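Local structure of Sqt1 (Chaetomium thermophilum, 4ZOY) at residues P154-L159 with V166-L171; A94-L99 with F145-S150; G267-Q272 with S328-S333. The protein probably acts as a dedicated chaperone, an eight-bladed WD40 propeller that captures a newly made ribosomal protein while it is still being translated. All coordinates share one frame; numbering follows the deposited sequence.

Overall arrangement
All three contacts belong to one WD40 propeller, whose eight four-stranded antiparallel blades ring a central channel. Contact 1 lies inside one blade and is a buried strand pair, stitched by backbone hydrogen bonds. Contact 2 joins the innermost strand of that same blade to the innermost strand of the preceding one; it is partly buried, has no hydrogen bond across it and relies on side-chain packing. The two touch: Asn-155 OD1 meets Thr-98 OG1 at 2.7 Å, and Ile-157 packs on Thr-96 and Phe-145. Contact 3 is another partly buried blade boundary, its centre about 25 Å from that of contact 2, where Ile-331 packs on a glycine-rich turn and a hydrogen bond and a water cross.

Contact 1 (P154-L159 with V166-L171); sequences PNTIAL and VWVFTL
Leu-159 reaches both aromatic rings of the facing strand. Its CD2 comes to the edge of the Phe-169 ring, near the ring plane and 3.6 Å from CE2, while CD1 meets Trp-167 CD1 obliquely at 3.9 Å. The leucine and the indole run side by side in the same direction; the indole also touches Ser-185, Glu-138 and Thr-139, and its NE1 bonds to Ser-165 OG. Leu-159 spans the two rings because CG sits between the backbone N and the carbonyl carbon (chi1 68°), a crowded position. On this same side of the sheet Ile-157 CG2 touches Phe-169 CB more loosely.

The other side carries Thr-156, Ala-158, Val-168 and Thr-170. With OG1 beside the backbone N in both threonines (chi1 -60° and -70°), the hydroxyls meet and hydrogen-bond, OG1 to OG1 at 2.8 Å, and Thr-156 OG1 has a second partner in His-153 O. Next along, the methyls Thr-156 CG2 and Val-168 CG1 pack 3.6 Å apart, and Ala-158 and Val-168 go on to Leu-205 of the following blade.

Between the side chains runs a regular antiparallel ladder. Ile-157 and Phe-169 exchange two straight bonds, N to O 2.8 Å each way; Leu-159 and Trp-167 form the next such pair. At the other end Leu-171 N bonds to Asn-155 O, and a water joins Asn-155 ND2 to Leu-171 O, while the Asn-155 amide also holds Thr-98 and Asp-103. Strands 156-161 and 166-171 thus make the hairpin at the middle of a four-stranded blade, the second and third strands of the antiparallel unit repeated around a WD40 propeller.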
# COMPACT_ATOMS: atom_id res chain seq x y z
N PRO A 154 4.77 19.05 0.28
CA PRO A 154 5.52 18.12 1.12
C PRO A 154 4.82 17.83 2.44
O PRO A 154 4.05 18.64 2.95
CB PRO A 154 6.85 18.84 1.36
CG PRO A 154 6.54 20.30 1.14
CD PRO A 154 5.52 20.30 0.04
N ASN A 155 5.08 16.64 2.97
CA ASN A 155 4.60 16.24 4.28
C ASN A 155 3.08 16.29 4.41
O ASN A 155 2.54 16.65 5.45
CB ASN A 155 5.29 17.10 5.35
CG ASN A 155 6.78 16.88 5.36
OD1 ASN A 155 7.24 15.74 5.31
ND2 ASN A 155 7.55 17.97 5.35
N THR A 156 2.41 15.92 3.32
CA THR A 156 0.97 15.79 3.30
C THR A 156 0.62 14.31 3.26
O THR A 156 1.26 13.53 2.54
CB THR A 156 0.39 16.55 2.11
OG1 THR A 156 0.76 17.93 2.26
CG2 THR A 156 -1.12 16.43 2.06
N ILE A 157 -0.37 13.92 4.06
CA ILE A 157 -0.77 12.52 4.17
C ILE A 157 -2.29 12.39 4.13
O ILE A 157 -3.01 13.25 4.64
CB ILE A 157 -0.22 11.88 5.49
CG1 ILE A 157 -0.56 10.40 5.60
CG2 ILE A 157 -0.73 12.62 6.72
CD1 ILE A 157 -0.28 9.83 6.97
N ALA A 158 -2.77 11.31 3.51
CA ALA A 158 -4.17 10.97 3.53
C ALA A 158 -4.39 9.72 4.35
O ALA A 158 -3.51 8.86 4.45
CB ALA A 158 -4.69 10.75 2.12
N LEU A 159 -5.59 9.62 4.90
CA LEU A 159 -6.04 8.38 5.53
C LEU A 159 -7.50 8.13 5.20
O LEU A 159 -8.25 9.05 4.86
CB LEU A 159 -5.83 8.44 7.04
CG LEU A 159 -6.65 9.42 7.89
CD1 LEU A 159 -8.06 8.91 8.21
CD2 LEU A 159 -5.86 9.71 9.17
N VAL A 166 -12.49 10.29 4.70
CA VAL A 166 -11.15 10.41 4.18
C VAL A 166 -10.62 11.77 4.61
O VAL A 166 -11.26 12.79 4.36
CB VAL A 166 -11.13 10.27 2.65
CG1 VAL A 166 -9.75 10.59 2.10
CG2 VAL A 166 -11.58 8.86 2.26
N TRP A 167 -9.47 11.76 5.28
CA TRP A 167 -8.85 12.97 5.80
C TRP A 167 -7.51 13.21 5.13
O TRP A 167 -6.73 12.27 4.91
CB TRP A 167 -8.67 12.85 7.32
CG TRP A 167 -9.97 12.75 8.06
CD1 TRP A 167 -10.83 11.69 8.07
CD2 TRP A 167 -10.57 13.77 8.88
NE1 TRP A 167 -11.93 11.99 8.84
CE2 TRP A 167 -11.79 13.25 9.35
CE3 TRP A 167 -10.18 15.06 9.26
CZ2 TRP A 167 -12.64 13.99 10.18
CZ3 TRP A 167 -11.03 15.79 10.09
CH2 TRP A 167 -12.24 15.25 10.55
N VAL A 168 -7.23 14.47 4.80
CA VAL A 168 -5.92 14.85 4.30
C VAL A 168 -5.31 15.87 5.25
O VAL A 168 -5.93 16.89 5.53
CB VAL A 168 -6.01 15.43 2.87
CG1 VAL A 168 -4.63 15.80 2.37
CG2 VAL A 168 -6.69 14.43 1.92
N PHE A 169 -4.12 15.56 5.76
CA PHE A 169 -3.44 16.42 6.72
C PHE A 169 -2.13 16.90 6.16
O PHE A 169 -1.46 16.16 5.43
CB PHE A 169 -3.14 15.69 8.04
CG PHE A 169 -4.34 15.16 8.74
CD1 PHE A 169 -5.09 15.97 9.58
CD2 PHE A 169 -4.72 13.82 8.59
CE1 PHE A 169 -6.21 15.47 10.25
CE2 PHE A 169 -5.83 13.32 9.25
CZ PHE A 169 -6.58 14.15 10.09
N THR A 170 -1.72 18.11 6.54
CA THR A 170 -0.37 18.54 6.23
C THR A 170 0.37 18.82 7.54
O THR A 170 -0.17 19.42 8.45
CB THR A 170 -0.37 19.77 5.30
OG1 THR A 170 -0.83 19.35 4.01
CG2 THR A 170 1.02 20.32 5.15
N LEU A 171 1.60 18.31 7.60
CA LEU A 171 2.42 18.37 8.81
C LEU A 171 3.38 19.54 8.64
O LEU A 171 4.37 19.45 7.92
CB LEU A 171 3.14 17.03 9.03
CG LEU A 171 2.16 15.85 9.02
CD1 LEU A 171 2.84 14.53 9.34
CD2 LEU A 171 0.98 16.08 9.96
O HOH W 1 6.22 20.62 6.02

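Contact 2 (A94-L99 with F145-S150); sequences ALTFTL and FAPCPS
Ala-94 lays its methyl over one face of the Phe-145 ring, a CH-pi contact with CB 3.8 Å from the ring centroid and 19° off the ring normal. This is a blade-to-blade seam of the WD40 propeller: strands 92-97 and 142-147 are the innermost strands of consecutive blades, and their short segments run nearly parallel, 11° apart. At 6.9 Å between axes they are too far apart to pair as one sheet, and no hydrogen bond crosses; side chains fill the gap instead.

The methyl sits off centre, toward the CG–CD2 side of the ring, and the carbonyl carbon of Leu-95 lies at the ring edge, in its plane. With CG anti to the carbonyl carbon (chi1 -76°), Phe-145 leans across to the neighbouring blade, where it also touches Val-106. Its own blade supports it too, through Ile-157 and Leu-159.

Thr-96 divides its two branches between the partners. CG2 approaches Phe-145 CD2 obliquely at 3.8 Å, whereas OG1 lies 3.5 Å from Pro-147 CD, against the proline ring. Thr-96 thus meets side chains of the next blade's first two strands.

Beyond the strand ends the packing continues through Leu-99, which crosses the Pro-147 ring at an angle and has Pro-25 as a further neighbour. Its backbone bonds to that of Asn-155. The tip of Leu-99 touches Pro-147 CG and Pro-149 CA, and its CD1 lies 3.7 Å from Cys-148 O.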
# COMPACT_ATOMS: atom_id res chain seq x y z
N ALA A 94 -1.60 1.20 10.44
CA ALA A 94 -1.03 1.98 9.35
C ALA A 94 0.21 2.71 9.83
O ALA A 94 0.24 3.19 10.97
CB ALA A 94 -2.07 2.96 8.82
N LEU A 95 1.21 2.78 8.96
CA LEU A 95 2.44 3.54 9.18
C LEU A 95 2.88 4.21 7.91
O LEU A 95 2.77 3.62 6.83
CB LEU A 95 3.59 2.64 9.65
CG LEU A 95 3.49 2.12 11.07
CD1 LEU A 95 4.43 0.92 11.19
CD2 LEU A 95 3.88 3.21 12.06
N THR A 96 3.40 5.42 8.02
CA THR A 96 4.06 6.00 6.87
C THR A 96 5.13 7.01 7.28
O THR A 96 5.00 7.72 8.28
CB THR A 96 3.04 6.67 5.93
OG1 THR A 96 3.67 6.97 4.67
CG2 THR A 96 2.50 7.92 6.54
N PHE A 97 6.22 7.01 6.52
CA PHE A 97 7.15 8.13 6.51
C PHE A 97 6.63 9.10 5.47
O PHE A 97 6.17 8.68 4.41
CB PHE A 97 8.58 7.69 6.15
CG PHE A 97 9.28 6.94 7.25
CD1 PHE A 97 9.96 7.62 8.24
CD2 PHE A 97 9.28 5.55 7.27
CE1 PHE A 97 10.62 6.93 9.26
CE2 PHE A 97 9.93 4.85 8.29
CZ PHE A 97 10.60 5.55 9.27
N THR A 98 6.70 10.39 5.74
CA THR A 98 6.20 11.34 4.76
C THR A 98 7.14 11.51 3.57
O THR A 98 8.33 11.23 3.64
CB THR A 98 5.94 12.72 5.39
OG1 THR A 98 7.11 13.17 6.10
CG2 THR A 98 4.76 12.64 6.35
N LEU A 99 6.55 11.95 2.45
CA LEU A 99 7.30 12.35 1.26
C LEU A 99 7.51 13.86 1.33
O LEU A 99 6.69 14.56 1.93
CB LEU A 99 6.53 11.95 -0.00
CG LEU A 99 6.38 10.45 -0.24
CD1 LEU A 99 5.43 10.20 -1.39
CD2 LEU A 99 7.75 9.81 -0.52
N PHE A 145 -3.02 4.61 5.34
CA PHE A 145 -2.34 5.89 5.09
C PHE A 145 -1.84 5.92 3.67
O PHE A 145 -1.44 4.89 3.13
CB PHE A 145 -1.11 6.07 5.98
CG PHE A 145 -1.38 6.43 7.40
CD1 PHE A 145 -2.56 7.03 7.80
CD2 PHE A 145 -0.41 6.18 8.36
CE1 PHE A 145 -2.77 7.36 9.14
CE2 PHE A 145 -0.62 6.51 9.68
CZ PHE A 145 -1.79 7.11 10.07
N ALA A 146 -1.76 7.11 3.08
CA ALA A 146 -1.05 7.27 1.81
C ALA A 146 -0.42 8.65 1.77
O ALA A 146 -1.14 9.65 1.84
CB ALA A 146 -1.99 7.07 0.62
N PRO A 147 0.92 8.72 1.68
CA PRO A 147 1.55 10.03 1.59
C PRO A 147 1.35 10.64 0.21
O PRO A 147 1.35 9.94 -0.80
CB PRO A 147 3.03 9.73 1.86
CG PRO A 147 3.21 8.31 1.36
CD PRO A 147 1.90 7.62 1.70
N CYS A 148 1.17 11.95 0.17
CA CYS A 148 1.00 12.68 -1.06
C CYS A 148 2.30 12.78 -1.84
O CYS A 148 3.29 13.26 -1.31
CB CYS A 148 0.49 14.05 -0.71
SG CYS A 148 0.18 15.08 -2.18
N PRO A 149 2.32 12.33 -3.11
CA PRO A 149 3.55 12.43 -3.91
C PRO A 149 3.78 13.78 -4.60
O PRO A 149 4.78 13.91 -5.32
CB PRO A 149 3.36 11.34 -4.97
CG PRO A 149 1.87 11.34 -5.20
CD PRO A 149 1.25 11.61 -3.83
N SER A 150 2.89 14.75 -4.43
CA SER A 150 3.09 16.08 -5.06
C SER A 150 4.32 16.77 -4.48
O SER A 150 4.40 16.97 -3.27
CB SER A 150 1.89 16.99 -4.86
OG SER A 150 2.20 18.30 -5.36

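Contact 3 (G267-Q272 with S328-S333)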
# COMPACT_ATOMS: atom_id res chain seq x y z
N GLY A 267 -10.59 -2.55 -7.39
CA GLY A 267 -10.71 -4.00 -7.31
C GLY A 267 -11.61 -4.35 -6.15
O GLY A 267 -11.60 -3.70 -5.11
N GLY A 268 -12.42 -5.38 -6.34
CA GLY A 268 -13.38 -5.72 -5.31
C GLY A 268 -13.79 -7.17 -5.26
O GLY A 268 -13.07 -8.05 -5.70
N ALA A 269 -14.98 -7.39 -4.72
CA ALA A 269 -15.51 -8.73 -4.53
C ALA A 269 -15.66 -9.49 -5.85
O ALA A 269 -15.81 -8.90 -6.92
CB ALA A 269 -16.85 -8.67 -3.81
N GLY A 270 -15.60 -10.82 -5.77
CA GLY A 270 -15.86 -11.66 -6.93
C GLY A 270 -14.81 -11.61 -8.01
O GLY A 270 -15.02 -12.08 -9.13
N GLY A 271 -13.66 -11.03 -7.69
CA GLY A 271 -12.59 -10.89 -8.66
C GLY A 271 -12.76 -9.71 -9.60
O GLY A 271 -12.03 -9.60 -10.58
N GLN A 272 -13.71 -8.83 -9.30
CA GLN A 272 -14.02 -7.76 -10.25
C GLN A 272 -13.05 -6.60 -10.17
O GLN A 272 -12.60 -6.21 -9.08
CB GLN A 272 -15.43 -7.24 -10.04
CG GLN A 272 -16.51 -8.26 -10.40
CD GLN A 272 -17.87 -7.62 -10.57
OE1 GLN A 272 -18.12 -6.92 -11.56
NE2 GLN A 272 -18.75 -7.83 -9.60
N SER A 328 -11.54 -15.09 -8.96
CA SER A 328 -12.79 -15.61 -8.40
C SER A 328 -13.16 -15.05 -7.04
O SER A 328 -14.24 -15.34 -6.52
CB SER A 328 -12.73 -17.14 -8.32
OG SER A 328 -11.81 -17.57 -7.33
N ASP A 329 -12.28 -14.26 -6.44
CA ASP A 329 -12.53 -13.75 -5.10
C ASP A 329 -11.91 -12.35 -5.00
O ASP A 329 -11.26 -11.90 -5.95
CB ASP A 329 -11.96 -14.71 -4.04
CG ASP A 329 -12.68 -14.63 -2.70
OD1 ASP A 329 -13.34 -13.61 -2.38
OD2 ASP A 329 -12.56 -15.60 -1.92
N ASN A 330 -12.12 -11.70 -3.86
CA ASN A 330 -11.73 -10.31 -3.63
C ASN A 330 -10.39 -9.93 -4.24
O ASN A 330 -9.38 -10.62 -4.05
CB ASN A 330 -11.68 -10.01 -2.14
CG ASN A 330 -13.04 -10.10 -1.46
OD1 ASN A 330 -14.05 -10.42 -2.08
ND2 ASN A 330 -13.06 -9.80 -0.16
N ILE A 331 -10.37 -8.82 -4.98
CA ILE A 331 -9.12 -8.25 -5.42
C ILE A 331 -8.58 -7.38 -4.29
O ILE A 331 -9.09 -6.29 -4.03
CB ILE A 331 -9.28 -7.42 -6.70
CG1 ILE A 331 -9.87 -8.29 -7.83
CG2 ILE A 331 -7.93 -6.80 -7.09
CD1 ILE A 331 -9.11 -9.59 -8.10
N GLU A 332 -7.56 -7.88 -3.61
CA GLU A 332 -7.07 -7.21 -2.42
C GLU A 332 -5.90 -6.29 -2.71
O GLU A 332 -5.54 -5.46 -1.86
CB GLU A 332 -6.67 -8.24 -1.36
CG GLU A 332 -7.86 -8.96 -0.73
CD GLU A 332 -8.73 -8.05 0.15
OE1 GLU A 332 -8.32 -6.90 0.42
OE2 GLU A 332 -9.82 -8.50 0.58
N SER A 333 -5.31 -6.41 -3.90
CA SER A 333 -4.16 -5.58 -4.22
C SER A 333 -4.07 -5.36 -5.73
O SER A 333 -4.21 -6.30 -6.51
CB SER A 333 -2.88 -6.25 -3.68
OG SER A 333 -1.75 -5.44 -3.98
O HOH W 2 -15.73 -12.47 -3.51
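Ile-331 turns CG1 anti to its carbonyl carbon (chi1 -58°) and folds CD1 back (chi2 -53°), which lays the longer branch against the turn of the facing segment. CG1 then comes 3.7 Å from Gly-271 C and equally near Gln-272 O, and CD1 rests 3.8 Å from Gly-271 CA. The branch carbon CB itself packs 3.8 Å from Gly-267 CA. That closeness leaves no room for a side chain at Gly-267, where a beta carbon would run into Ile-331 CG2. An alanine here in place of the isoleucine would strip off CG1 and CD1, and a gap would probably open beside Gly-271 and Gln-272.

The turn belongs to the hairpin of strands 263-268 and 273-277, in the middle of one propeller blade, while strand 331-336 is the innermost strand of the blade that follows. Gly-270 and Gly-271 both have positive phi and form the corners of a type I' turn, closed by Gln-272 N bonding to Ala-269 O. A single direct hydrogen bond crosses the contact, from Ile-331 N to Gly-268 O at 2.9 Å; it is straight at hydrogen (163°), but the donor stands well above the carbonyl plane.

Nearer the surface, a water bridges the blades, accepting from Gly-270 N at 2.8 Å and donating to Asp-329 OD1. The same carboxylate oxygen receives Asn-330 N at 2.7 Å on its anti side, so OD1 takes two hydrogen bonds, which probably limits how the carboxylate can turn. Beyond Ile-331 the strand bulges, with Glu-332 and Ser-333 set opposite the single residue Gly-346 (a classic bulge).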